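Local coordinates for protein orotidine 5'-phosphate decarboxylase (PDB 4LUI) that probably catalyses the decarboxylation of orotidine 5'-monophosphate to uridine 5'-monophosphate, the last step of de novo UMP synthesis, as a homodimer of TIM barrels, at residues N73-A78 with N125-M130; K91-T96 with K115-V120; I146-S151 with P169-E174; V208-A213 with K225-M230. All coordinates share one frame; numbering follows the deposited sequence.

Contact 1 of 4, residues N73-A78 with N125-M130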
loop_
_atom_site.group_PDB
_atom_site.type_symbol
_atom_site.label_atom_id
_atom_site.label_comp_id
_atom_site.label_asym_id
_atom_site.label_seq_id
_atom_site.Cartn_x
_atom_site.Cartn_y
_atom_site.Cartn_z
ATOM N N ASN B 73 2.948 -25.259 -2.804
ATOM C CA ASN B 73 3.532 -25.313 -4.144
ATOM C C ASN B 73 2.684 -24.623 -5.213
ATOM O O ASN B 73 2.763 -24.954 -6.395
ATOM C CB ASN B 73 3.836 -26.757 -4.551
ATOM C CG ASN B 73 4.993 -26.851 -5.514
ATOM O OD1 ASN B 73 5.817 -25.938 -5.594
ATOM N ND2 ASN B 73 5.066 -27.954 -6.252
ATOM N N LYS B 74 1.866 -23.666 -4.787
ATOM C CA LYS B 74 1.055 -22.891 -5.715
ATOM C C LYS B 74 1.508 -21.429 -5.681
ATOM O O LYS B 74 2.226 -21.001 -4.775
ATOM C CB LYS B 74 -0.437 -22.997 -5.370
ATOM C CG LYS B 74 -1.011 -24.424 -5.387
ATOM C CD LYS B 74 -1.206 -24.937 -6.806
ATOM C CE LYS B 74 -1.656 -26.406 -6.825
ATOM N NZ LYS B 74 -3.110 -26.582 -6.537
ATOM N N GLU B 75 1.068 -20.680 -6.680
ATOM C CA GLU B 75 1.448 -19.290 -6.870
ATOM C C GLU B 75 0.989 -18.414 -5.706
ATOM O O GLU B 75 -0.177 -18.443 -5.341
ATOM C CB GLU B 75 0.794 -18.808 -8.161
ATOM C CG GLU B 75 1.050 -17.377 -8.523
ATOM C CD GLU B 75 0.477 -17.048 -9.883
ATOM O OE1 GLU B 75 -0.660 -17.498 -10.184
ATOM O OE2 GLU B 75 1.175 -16.363 -10.658
ATOM N N VAL B 76 1.892 -17.620 -5.138
ATOM C CA VAL B 76 1.517 -16.702 -4.058
ATOM C C VAL B 76 1.671 -15.257 -4.517
ATOM O O VAL B 76 2.753 -14.842 -4.943
ATOM C CB VAL B 76 2.346 -16.942 -2.785
ATOM C CG1 VAL B 76 2.033 -15.883 -1.718
ATOM C CG2 VAL B 76 2.078 -18.343 -2.254
ATOM N N ILE B 77 0.582 -14.501 -4.429
ATOM C CA ILE B 77 0.541 -13.116 -4.904
ATOM C C ILE B 77 0.395 -12.170 -3.724
ATOM O O ILE B 77 -0.472 -12.366 -2.879
ATOM C CB ILE B 77 -0.666 -12.880 -5.835
ATOM C CG1 ILE B 77 -0.605 -13.812 -7.051
ATOM C CG2 ILE B 77 -0.750 -11.412 -6.273
ATOM C CD1 ILE B 77 0.718 -13.793 -7.784
ATOM N N ALA B 78 1.253 -11.157 -3.656
ATOM C CA ALA B 78 1.195 -10.190 -2.561
ATOM C C ALA B 78 0.373 -8.976 -2.953
ATOM O O ALA B 78 0.785 -8.188 -3.813
ATOM C CB ALA B 78 2.590 -9.774 -2.146
ATOM N N ASN B 125 11.983 -13.473 -12.775
ATOM C CA ASN B 125 10.934 -14.185 -13.509
ATOM C C ASN B 125 9.652 -14.260 -12.686
ATOM O O ASN B 125 9.018 -15.314 -12.575
ATOM C CB ASN B 125 11.396 -15.589 -13.919
ATOM C CG ASN B 125 10.445 -16.250 -14.896
ATOM O OD1 ASN B 125 9.732 -15.569 -15.635
ATOM N ND2 ASN B 125 10.424 -17.585 -14.907
ATOM N N LYS B 126 9.274 -13.126 -12.107
ATOM C CA LYS B 126 8.065 -13.054 -11.305
ATOM C C LYS B 126 7.128 -11.988 -11.863
ATOM O O LYS B 126 7.491 -11.279 -12.813
ATOM C CB LYS B 126 8.414 -12.861 -9.823
ATOM C CG LYS B 126 9.038 -14.141 -9.238
ATOM C CD LYS B 126 9.450 -14.008 -7.795
ATOM C CE LYS B 126 9.803 -15.384 -7.242
ATOM N NZ LYS B 126 10.127 -15.342 -5.796
ATOM N N LYS B 127 5.921 -11.913 -11.311
ATOM C CA LYS B 127 4.836 -11.143 -11.913
ATOM C C LYS B 127 4.556 -9.790 -11.259
ATOM O O LYS B 127 4.635 -9.630 -10.030
ATOM C CB LYS B 127 3.539 -11.951 -11.904
ATOM C CG LYS B 127 3.567 -13.220 -12.727
ATOM C CD LYS B 127 2.222 -13.924 -12.620
ATOM C CE LYS B 127 2.216 -15.224 -13.404
ATOM N NZ LYS B 127 0.920 -15.920 -13.188
ATOM N N VAL B 128 4.188 -8.835 -12.103
ATOM C CA VAL B 128 3.639 -7.554 -11.652
ATOM C C VAL B 128 2.198 -7.421 -12.156
ATOM O O VAL B 128 1.911 -7.653 -13.327
ATOM C CB VAL B 128 4.476 -6.394 -12.181
ATOM C CG1 VAL B 128 3.899 -5.041 -11.726
ATOM C CG2 VAL B 128 5.900 -6.551 -11.731
ATOM N N ILE B 129 1.297 -7.059 -11.256
ATOM C CA ILE B 129 -0.121 -7.035 -11.543
ATOM C C ILE B 129 -0.607 -5.631 -11.193
ATOM O O ILE B 129 -0.351 -5.148 -10.097
ATOM C CB ILE B 129 -0.840 -8.074 -10.662
ATOM C CG1 ILE B 129 -0.372 -9.497 -11.024
ATOM C CG2 ILE B 129 -2.345 -7.931 -10.760
ATOM C CD1 ILE B 129 -0.573 -10.519 -9.913
ATOM N N MET B 130 -1.277 -4.959 -12.119
ATOM C CA MET B 130 -1.690 -3.575 -11.862
ATOM C C MET B 130 -3.171 -3.467 -11.518
ATOM O O MET B 130 -4.020 -4.013 -12.232
ATOM C CB MET B 130 -1.410 -2.692 -13.088
ATOM C CG MET B 130 -1.805 -1.228 -12.852
ATOM S SD MET B 130 -1.782 -0.234 -14.359
ATOM C CE MET B 130 -0.099 -0.528 -14.867
#

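Contact 2 of 4, residues K91-T96 with K115-V120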
loop_
_atom_site.group_PDB
_atom_site.type_symbol
_atom_site.label_atom_id
_atom_site.label_comp_id
_atom_site.label_asym_id
_atom_site.label_seq_id
_atom_site.Cartn_x
_atom_site.Cartn_y
_atom_site.Cartn_z
ATOM N N LYS B 91 12.442 -1.124 -3.577
ATOM C CA LYS B 91 12.799 -1.768 -2.318
ATOM C C LYS B 91 11.683 -2.686 -1.812
ATOM O O LYS B 91 11.951 -3.792 -1.347
ATOM C CB LYS B 91 13.136 -0.716 -1.251
ATOM C CG LYS B 91 14.398 0.071 -1.552
ATOM C CD LYS B 91 14.622 1.172 -0.526
ATOM C CE LYS B 91 15.769 2.078 -0.934
ATOM N NZ LYS B 91 15.846 3.271 -0.047
ATOM N N ILE B 92 10.440 -2.214 -1.887
ATOM C CA ILE B 92 9.281 -3.034 -1.522
ATOM C C ILE B 92 9.207 -4.278 -2.414
ATOM O O ILE B 92 8.998 -5.389 -1.926
ATOM C CB ILE B 92 7.967 -2.228 -1.608
ATOM C CG1 ILE B 92 7.961 -1.138 -0.533
ATOM C CG2 ILE B 92 6.761 -3.161 -1.411
ATOM C CD1 ILE B 92 6.803 -0.152 -0.644
ATOM N N ALA B 93 9.404 -4.088 -3.717
ATOM C CA ALA B 93 9.361 -5.210 -4.657
ATOM C C ALA B 93 10.425 -6.267 -4.351
ATOM O O ALA B 93 10.153 -7.471 -4.395
ATOM C CB ALA B 93 9.506 -4.707 -6.079
ATOM N N LYS B 94 11.642 -5.827 -4.056
ATOM C CA LYS B 94 12.718 -6.771 -3.763
ATOM C C LYS B 94 12.387 -7.638 -2.550
ATOM O O LYS B 94 12.514 -8.870 -2.586
ATOM C CB LYS B 94 14.047 -6.046 -3.540
ATOM C CG LYS B 94 14.654 -5.489 -4.810
ATOM C CD LYS B 94 16.052 -4.960 -4.558
ATOM C CE LYS B 94 16.625 -4.296 -5.800
ATOM N NZ LYS B 94 17.992 -3.768 -5.537
ATOM N N ILE B 95 11.961 -7.007 -1.466
ATOM C CA ILE B 95 11.706 -7.787 -0.251
ATOM C C ILE B 95 10.484 -8.690 -0.423
ATOM O O ILE B 95 10.451 -9.811 0.088
ATOM C CB ILE B 95 11.583 -6.883 1.004
ATOM C CG1 ILE B 95 11.549 -7.730 2.278
ATOM C CG2 ILE B 95 10.365 -5.986 0.922
ATOM C CD1 ILE B 95 11.961 -6.955 3.519
ATOM N N THR B 96 9.495 -8.205 -1.166
ATOM C CA THR B 96 8.232 -8.920 -1.323
ATOM C C THR B 96 8.402 -10.122 -2.239
ATOM O O THR B 96 7.906 -11.221 -1.944
ATOM C CB THR B 96 7.148 -7.984 -1.873
ATOM O OG1 THR B 96 6.921 -6.926 -0.930
ATOM C CG2 THR B 96 5.850 -8.735 -2.090
ATOM N N LYS B 115 7.137 0.633 -13.477
ATOM C CA LYS B 115 8.364 0.118 -14.095
ATOM C C LYS B 115 9.406 -0.315 -13.060
ATOM O O LYS B 115 10.089 -1.323 -13.236
ATOM C CB LYS B 115 8.957 1.183 -15.025
ATOM C CG LYS B 115 8.266 1.298 -16.377
ATOM C CD LYS B 115 8.949 2.364 -17.240
ATOM C CE LYS B 115 8.565 2.266 -18.712
ATOM N NZ LYS B 115 9.038 0.989 -19.326
ATOM N N ALA B 116 9.524 0.448 -11.976
ATOM C CA ALA B 116 10.468 0.109 -10.911
ATOM C C ALA B 116 10.192 -1.279 -10.342
ATOM O O ALA B 116 11.117 -2.056 -10.096
ATOM C CB ALA B 116 10.434 1.164 -9.809
ATOM N N VAL B 117 8.917 -1.588 -10.136
ATOM C CA VAL B 117 8.534 -2.919 -9.672
ATOM C C VAL B 117 8.787 -3.970 -10.760
ATOM O O VAL B 117 9.344 -5.033 -10.481
ATOM C CB VAL B 117 7.074 -2.952 -9.250
ATOM C CG1 VAL B 117 6.696 -4.336 -8.769
ATOM C CG2 VAL B 117 6.852 -1.938 -8.135
ATOM N N GLN B 118 8.405 -3.657 -11.999
ATOM C CA GLN B 118 8.633 -4.565 -13.123
ATOM C C GLN B 118 10.096 -4.942 -13.300
ATOM O O GLN B 118 10.420 -6.102 -13.565
ATOM C CB GLN B 118 8.127 -3.932 -14.418
ATOM C CG GLN B 118 6.627 -3.871 -14.532
ATOM C CD GLN B 118 6.225 -3.358 -15.891
ATOM O OE1 GLN B 118 6.386 -2.175 -16.184
ATOM N NE2 GLN B 118 5.749 -4.256 -16.750
ATOM N N ASP B 119 10.980 -3.962 -13.157
ATOM C CA ASP B 119 12.402 -4.207 -13.341
ATOM C C ASP B 119 12.924 -5.238 -12.338
ATOM O O ASP B 119 13.750 -6.085 -12.686
ATOM C CB ASP B 119 13.197 -2.902 -13.275
ATOM C CG ASP B 119 12.991 -2.029 -14.514
ATOM O OD1 ASP B 119 12.342 -2.487 -15.484
ATOM O OD2 ASP B 119 13.491 -0.883 -14.520
ATOM N N VAL B 120 12.419 -5.184 -11.110
ATOM C CA VAL B 120 12.786 -6.165 -10.095
ATOM C C VAL B 120 12.205 -7.526 -10.455
ATOM O O VAL B 120 12.909 -8.548 -10.417
ATOM C CB VAL B 120 12.261 -5.751 -8.699
ATOM C CG1 VAL B 120 12.425 -6.891 -7.669
ATOM C CG2 VAL B 120 12.956 -4.492 -8.235
#

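Contact 3 of 4, residues I146-S151 with P169-E174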
loop_
_atom_site.group_PDB
_atom_site.type_symbol
_atom_site.label_atom_id
_atom_site.label_comp_id
_atom_site.label_asym_id
_atom_site.label_seq_id
_atom_site.Cartn_x
_atom_site.Cartn_y
_atom_site.Cartn_z
ATOM N N ILE B 146 -10.382 7.477 -14.551
ATOM C CA ILE B 146 -9.185 7.097 -15.306
ATOM C C ILE B 146 -9.045 5.584 -15.501
ATOM O O ILE B 146 -7.969 5.091 -15.836
ATOM C CB ILE B 146 -7.887 7.640 -14.656
ATOM C CG1 ILE B 146 -7.624 6.952 -13.310
ATOM C CG2 ILE B 146 -7.968 9.153 -14.498
ATOM C CD1 ILE B 146 -6.223 7.163 -12.753
ATOM N N ALA B 147 -10.126 4.846 -15.288
ATOM C CA ALA B 147 -10.059 3.386 -15.359
ATOM C C ALA B 147 -9.584 2.892 -16.737
ATOM O O ALA B 147 -8.834 1.921 -16.823
ATOM C CB ALA B 147 -11.403 2.775 -15.014
ATOM N N ASP B 148 -10.015 3.554 -17.806
ATOM C CA ASP B 148 -9.578 3.143 -19.145
ATOM C C ASP B 148 -8.123 3.542 -19.395
ATOM O O ASP B 148 -7.369 2.811 -20.045
ATOM C CB ASP B 148 -10.505 3.670 -20.248
ATOM C CG ASP B 148 -11.816 2.911 -20.320
ATOM O OD1 ASP B 148 -11.967 1.900 -19.601
ATOM O OD2 ASP B 148 -12.683 3.310 -21.123
ATOM N N LYS B 149 -7.726 4.694 -18.861
ATOM C CA LYS B 149 -6.347 5.141 -18.990
ATOM C C LYS B 149 -5.408 4.164 -18.299
ATOM O O LYS B 149 -4.292 3.918 -18.767
ATOM C CB LYS B 149 -6.177 6.546 -18.417
ATOM C CG LYS B 149 -6.884 7.609 -19.228
ATOM C CD LYS B 149 -6.325 7.638 -20.635
ATOM C CE LYS B 149 -6.978 8.712 -21.490
ATOM N NZ LYS B 149 -6.317 8.784 -22.823
ATOM N N LEU B 150 -5.861 3.605 -17.181
ATOM C CA LEU B 150 -5.045 2.655 -16.438
ATOM C C LEU B 150 -4.896 1.326 -17.166
ATOM O O LEU B 150 -3.810 0.753 -17.191
ATOM C CB LEU B 150 -5.584 2.443 -15.017
ATOM C CG LEU B 150 -5.349 3.605 -14.047
ATOM C CD1 LEU B 150 -6.023 3.313 -12.721
ATOM C CD2 LEU B 150 -3.854 3.842 -13.832
ATOM N N SER B 151 -5.977 0.836 -17.764
ATOM C CA SER B 151 -5.884 -0.405 -18.525
ATOM C C SER B 151 -5.025 -0.210 -19.781
ATOM O O SER B 151 -4.310 -1.124 -20.196
ATOM C CB SER B 151 -7.271 -0.951 -18.879
ATOM O OG SER B 151 -8.042 0.013 -19.568
ATOM N N PRO B 169 -20.703 -7.249 -15.681
ATOM C CA PRO B 169 -20.101 -8.111 -16.711
ATOM C C PRO B 169 -19.770 -7.333 -17.974
ATOM O O PRO B 169 -18.713 -7.537 -18.577
ATOM C CB PRO B 169 -21.203 -9.123 -17.007
ATOM C CG PRO B 169 -21.976 -9.210 -15.700
ATOM C CD PRO B 169 -21.980 -7.791 -15.185
ATOM N N GLU B 170 -20.674 -6.445 -18.370
ATOM C CA GLU B 170 -20.457 -5.657 -19.576
ATOM C C GLU B 170 -19.208 -4.792 -19.430
ATOM O O GLU B 170 -18.475 -4.577 -20.390
ATOM C CB GLU B 170 -21.681 -4.796 -19.887
ATOM C CG GLU B 170 -22.967 -5.592 -20.150
ATOM C CD GLU B 170 -23.765 -5.911 -18.885
ATOM O OE1 GLU B 170 -23.255 -5.697 -17.766
ATOM O OE2 GLU B 170 -24.921 -6.371 -19.023
ATOM N N ARG B 171 -18.970 -4.296 -18.219
ATOM C CA ARG B 171 -17.792 -3.478 -17.948
ATOM C C ARG B 171 -16.521 -4.321 -17.927
ATOM O O ARG B 171 -15.468 -3.893 -18.409
ATOM C CB ARG B 171 -17.965 -2.719 -16.631
ATOM C CG ARG B 171 -16.750 -1.927 -16.186
ATOM C CD ARG B 171 -16.406 -0.799 -17.165
ATOM N NE ARG B 171 -15.112 -0.216 -16.816
ATOM C CZ ARG B 171 -14.375 0.536 -17.625
ATOM N NH1 ARG B 171 -14.796 0.829 -18.853
ATOM N NH2 ARG B 171 -13.205 0.991 -17.202
ATOM N N LEU B 172 -16.617 -5.525 -17.363
ATOM C CA LEU B 172 -15.485 -6.451 -17.355
ATOM C C LEU B 172 -15.045 -6.779 -18.787
ATOM O O LEU B 172 -13.851 -6.796 -19.101
ATOM C CB LEU B 172 -15.857 -7.729 -16.587
ATOM C CG LEU B 172 -14.751 -8.770 -16.386
ATOM C CD1 LEU B 172 -13.556 -8.165 -15.668
ATOM C CD2 LEU B 172 -15.293 -9.954 -15.588
ATOM N N LYS B 173 -16.014 -7.005 -19.663
ATOM C CA LYS B 173 -15.712 -7.259 -21.068
ATOM C C LYS B 173 -14.961 -6.080 -21.697
ATOM O O LYS B 173 -14.007 -6.270 -22.448
ATOM C CB LYS B 173 -16.993 -7.569 -21.841
ATOM C CG LYS B 173 -16.766 -7.934 -23.295
ATOM C CD LYS B 173 -18.057 -8.390 -23.950
ATOM C CE LYS B 173 -17.832 -8.838 -25.391
ATOM N NZ LYS B 173 -17.542 -7.693 -26.301
ATOM N N GLU B 174 -15.379 -4.861 -21.375
ATOM C CA GLU B 174 -14.716 -3.676 -21.908
ATOM C C GLU B 174 -13.269 -3.585 -21.419
ATOM O O GLU B 174 -12.361 -3.252 -22.184
ATOM C CB GLU B 174 -15.485 -2.411 -21.520
ATOM C CG GLU B 174 -16.832 -2.300 -22.192
ATOM C CD GLU B 174 -17.655 -1.135 -21.672
ATOM O OE1 GLU B 174 -17.487 -0.763 -20.496
ATOM O OE2 GLU B 174 -18.469 -0.592 -22.446
HETATM O O HOH W 1 -14.739 1.652 -21.920
#

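Contact 4 of 4, residues V208-A213 with K225-M230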
loop_
_atom_site.group_PDB
_atom_site.type_symbol
_atom_site.label_atom_id
_atom_site.label_comp_id
_atom_site.label_asym_id
_atom_site.label_seq_id
_atom_site.Cartn_x
_atom_site.Cartn_y
_atom_site.Cartn_z
ATOM N N VAL B 208 -10.326 -15.984 -10.963
ATOM C CA VAL B 208 -11.421 -15.489 -10.143
ATOM C C VAL B 208 -11.027 -15.609 -8.678
ATOM O O VAL B 208 -10.408 -16.595 -8.263
ATOM C CB VAL B 208 -12.767 -16.216 -10.397
ATOM C CG1 VAL B 208 -13.344 -15.822 -11.754
ATOM C CG2 VAL B 208 -12.601 -17.734 -10.284
ATOM N N ILE B 209 -11.378 -14.588 -7.911
ATOM C CA ILE B 209 -11.034 -14.531 -6.492
ATOM C C ILE B 209 -12.215 -14.974 -5.646
ATOM O O ILE B 209 -13.346 -14.537 -5.858
ATOM C CB ILE B 209 -10.694 -13.108 -6.055
ATOM C CG1 ILE B 209 -9.559 -12.520 -6.898
ATOM C CG2 ILE B 209 -10.313 -13.075 -4.576
ATOM C CD1 ILE B 209 -9.384 -11.024 -6.646
ATOM N N VAL B 210 -11.940 -15.824 -4.666
ATOM C CA VAL B 210 -12.904 -16.147 -3.615
ATOM C C VAL B 210 -12.181 -15.947 -2.296
ATOM O O VAL B 210 -11.008 -16.306 -2.167
ATOM C CB VAL B 210 -13.418 -17.593 -3.741
ATOM C CG1 VAL B 210 -14.359 -17.946 -2.595
ATOM C CG2 VAL B 210 -14.118 -17.790 -5.090
ATOM N N GLY B 211 -12.873 -15.356 -1.330
ATOM C CA GLY B 211 -12.261 -15.043 -0.052
ATOM C C GLY B 211 -12.995 -15.654 1.127
ATOM O O GLY B 211 -12.852 -16.852 1.424
ATOM N N ARG B 212 -13.803 -14.834 1.793
ATOM C CA ARG B 212 -14.415 -15.213 3.069
ATOM C C ARG B 212 -15.270 -16.475 3.018
ATOM O O ARG B 212 -15.374 -17.185 4.009
ATOM C CB ARG B 212 -15.225 -14.050 3.674
ATOM C CG ARG B 212 -16.275 -13.470 2.749
ATOM C CD ARG B 212 -17.002 -12.291 3.400
ATOM N NE ARG B 212 -17.705 -12.714 4.610
ATOM C CZ ARG B 212 -18.710 -12.045 5.170
ATOM N NH1 ARG B 212 -19.137 -10.910 4.633
ATOM N NH2 ARG B 212 -19.291 -12.514 6.266
ATOM N N ALA B 213 -15.873 -16.759 1.864
ATOM C CA ALA B 213 -16.732 -17.933 1.746
ATOM C C ALA B 213 -15.919 -19.217 1.925
ATOM O O ALA B 213 -16.459 -20.257 2.291
ATOM C CB ALA B 213 -17.477 -17.926 0.407
ATOM N N LYS B 225 -13.195 -26.789 -2.923
ATOM C CA LYS B 225 -13.650 -27.773 -3.905
ATOM C C LYS B 225 -14.903 -27.289 -4.622
ATOM O O LYS B 225 -15.010 -27.373 -5.846
ATOM C CB LYS B 225 -13.942 -29.111 -3.220
ATOM C CG LYS B 225 -14.488 -30.193 -4.147
ATOM C CD LYS B 225 -14.733 -31.485 -3.374
ATOM C CE LYS B 225 -15.093 -32.637 -4.305
ATOM N NZ LYS B 225 -16.452 -32.496 -4.895
ATOM N N LYS B 226 -15.860 -26.783 -3.849
ATOM C CA LYS B 226 -17.108 -26.272 -4.411
ATOM C C LYS B 226 -16.877 -25.114 -5.382
ATOM O O LYS B 226 -17.442 -25.091 -6.475
ATOM C CB LYS B 226 -18.055 -25.819 -3.296
ATOM C CG LYS B 226 -19.293 -25.092 -3.804
ATOM C CD LYS B 226 -20.187 -24.664 -2.650
ATOM C CE LYS B 226 -19.556 -23.535 -1.846
ATOM N NZ LYS B 226 -20.301 -23.278 -0.575
ATOM N N TYR B 227 -16.044 -24.160 -4.988
ATOM C CA TYR B 227 -15.803 -22.995 -5.832
ATOM C C TYR B 227 -14.960 -23.334 -7.060
ATOM O O TYR B 227 -15.129 -22.738 -8.120
ATOM C CB TYR B 227 -15.219 -21.845 -5.014
ATOM C CG TYR B 227 -16.277 -21.216 -4.139
ATOM C CD1 TYR B 227 -17.344 -20.532 -4.705
ATOM C CD2 TYR B 227 -16.230 -21.334 -2.756
ATOM C CE1 TYR B 227 -18.335 -19.976 -3.910
ATOM C CE2 TYR B 227 -17.213 -20.767 -1.955
ATOM C CZ TYR B 227 -18.256 -20.085 -2.545
ATOM O OH TYR B 227 -19.250 -19.534 -1.751
ATOM N N LYS B 228 -14.084 -24.325 -6.931
ATOM C CA LYS B 228 -13.322 -24.794 -8.084
ATOM C C LYS B 228 -14.260 -25.452 -9.104
ATOM O O LYS B 228 -14.166 -25.211 -10.318
ATOM C CB LYS B 228 -12.234 -25.766 -7.629
ATOM C CG LYS B 228 -11.373 -26.346 -8.755
ATOM C CD LYS B 228 -10.450 -25.289 -9.345
ATOM C CE LYS B 228 -9.255 -25.920 -10.054
ATOM N NZ LYS B 228 -8.446 -24.907 -10.785
ATOM N N GLU B 229 -15.184 -26.265 -8.608
ATOM C CA GLU B 229 -16.120 -26.967 -9.484
ATOM C C GLU B 229 -17.157 -26.019 -10.098
ATOM O O GLU B 229 -17.717 -26.297 -11.163
ATOM C CB GLU B 229 -16.768 -28.138 -8.745
ATOM C CG GLU B 229 -15.763 -29.263 -8.480
ATOM C CD GLU B 229 -16.308 -30.380 -7.608
ATOM O OE1 GLU B 229 -15.554 -31.341 -7.332
ATOM O OE2 GLU B 229 -17.483 -30.302 -7.199
ATOM N N MET B 230 -17.383 -24.891 -9.427
ATOM C CA MET B 230 -18.270 -23.842 -9.919
ATOM C C MET B 230 -17.787 -23.319 -11.272
ATOM O O MET B 230 -18.584 -22.891 -12.109
ATOM C CB MET B 230 -18.312 -22.696 -8.906
ATOM C CG MET B 230 -19.241 -21.545 -9.261
ATOM S SD MET B 230 -19.091 -20.186 -8.080
ATOM C CE MET B 230 -17.518 -19.481 -8.582
#

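Contact 1 of 4, residues N73-A78 with N125-M130
Glu75 and Lys127 reach for each other across the inside of the TIM barrel, from the start of strands 75-82 and 127-131. These strands are not neighbours: strand 102-106 runs between them, so the nearest CA atoms, those of Ile77 and Lys127, stay 8.5 Å apart and side chains make the whole contact. Two long chains meet at roughly a right angle in the salt bridge. Glu75 is extended, with CG anti to its backbone N (chi1 179°), which carries the carboxylate toward the other strand; Lys127 is fully stretched. Lys127 NZ donates to Glu75 OE2 over 2.6 Å, on the syn lone pair, the side facing OE1. That second oxygen is held by the hydroxyl of Tyr207, so both carboxylate oxygens have partners at this N-terminal end of the barrel.

One layer further along the strands the polar pair gives way to hydrocarbon. Ile77 and Ile129 also cross at about a right angle, both pointing inward and both resting on Ile104 of the intervening strand. The tip of Ile129 rests against two methyls of Ile77: its CD1 lies 3.8 Å from Ile77 CG2 and 4.1 Å from Ile77 CD1.

Contact 2 of 4, residues K91-T96 with K115-V120
Ala93 and Val120 bring two helices together through aliphatic contact alone; no hydrogen bond or salt bridge links segments 91-96 and 115-120. The small Ala93 side chain points at the other helix, and its CB is 3.9 Å from both Val117 CG1 and Val120 CB. One methyl group is thus seated against two valines a helical turn apart. Val120 answers by pointing back, whereas Val117 reaches Ala93 with the branch anti to its own backbone N (chi1 -180°).

A second group of contacts is made by Val120 with Lys94. The methyl Val120 CG1 lies against the backbone, 3.8 Å from Lys94 N, and also 3.9 Å from Lys94 CG. The lysine runs at about a right angle to the valine, so its CG lies against both methyls of the isopropyl group while the extended chain continues into an exposed position.

Hydrogen bonding stays within the helices. Thr96 OG1 donates to Ile92 O over 2.8 Å from above the carbonyl plane, and that oxygen also receives the helical bond from Thr96 N. The hydroxyl is thereby satisfied on its own helix.

With alanine at the closest point, the axes of the segments approach to 8.7 Å and cross at -33°. Val117 also packs on Ile103 and Val105 of strand 102-106, while Ile92 and Ile95 meet Pro55 and Leu58 of the second subunit. Helices that follow successive strands and run in the same general direction, side by side around a parallel barrel, form the outer layer of the TIM-barrel fold.

Contact 3 of 4, residues I146-S151 with P169-E174
The guanidinium of Arg171 presents its edge to Asp148, with Glu174 OE1 and a water also at the edge, near its plane. Ala147 CB approaches the same group obliquely, 3.3 Å from Arg171 NH2. Carboxylate and guanidinium planes differ by 26°, and the grip is end-on but not the two-oxygen kind: both terminal nitrogens converge on Asp148 OD1. Arg171 NH2 is 2.8 Å from Asp148 OD1 and approaches from above the carboxylate plane, while Arg171 NH1 comes in on the syn side of the same oxygen at 3.1 Å. Neither bond is straight, with N-H...O angles of 148° and 135°. The other oxygen, Asp148 OD2, accepts from the water at 2.8 Å, and the water in turn receives a weak bond from Arg171 NH1.

The contact joins helices 147-157 and 169-179, consecutive outer helices of the TIM barrel, near their N-terminal ends. The backbones are well apart, Asp148 CA being 9.0 Å from Glu174 CA, and Arg171 spans the gap. Its chain leaves the helix with CG anti to the backbone N and then bends at chi2.

The guanidinium serves further carboxylates. Arg171 NH1 pairs with Glu174 OE1 at 3.5 Å, one turn along its own helix, and Arg171 NH2 makes a salt bridge with Glu133, whose side chain also touches Ala147.

Contact 4 of 4, residues V208-A213 with K225-M230
Val210 and Ala213 form the first shell around the ring of Tyr227, at the C-terminal end of the last barrel strand, 207-210, where helix 220-230 packs back on the TIM barrel. Val210 crosses the tyrosine at about a right angle and lays a methyl over one face in a CH-pi contact: its CG1 is 4.0 Å from the centroid of the Tyr227 ring, 17° off the normal. That methyl is anti to the backbone N of Val210 (chi1 177°). Val210 CG1 lies nearest Tyr227 CD2, at 3.9 Å, so it is shifted toward the rim. Ala213 points at the phenol end, its CB 3.7 Å from Tyr227 CE2.

Behind the ring, the chain of Lys226 crosses the opposite face, where Lys226 CE sits 3.6 Å above the plane. The buried tyrosine is therefore sandwiched between a strand residue and its own helical neighbour. On the helix, Lys225 NZ bonds Glu229 OE1 over 2.8 Å, a salt bridge one turn apart.

Beyond the two segments, the ring also packs on Val188, a predicted substrate-binding residue. Gly211, at the N-cap of the short helix 212-215, and Arg212 are themselves predicted to bind substrate, so Tyr227 packs close behind that loop. Its hydroxyl is hydrogen-bonded to Gly192 O, in another predicted substrate-binding loop, while Ala213 CB lies 3.2 Å from the same Tyr227 OH.

How the contacts relate
Together the contacts sample the inside of one TIM barrel and three places on its helical layer. Contacts 1 and 2 adjoin, centres 12 Å apart: Val128 turns outward from strand 127-131, and its CG2 packs 3.8 Å from Val117 CG1. Contact 3 meets contact 1 where Met130 SD lies 3.6 Å from Leu150 O. Contact 4 shares the sheet with contact 1 without touching it, while contacts 2 and 4 occupy opposite sides of the chain, centres about 30 Å apart. Contacts 2 and 3 both reach the second subunit. Contact 4 contains predicted substrate-binding residues; in contact 1, the Ile77 side chain is about 5 Å from that of Lys51, another such residue.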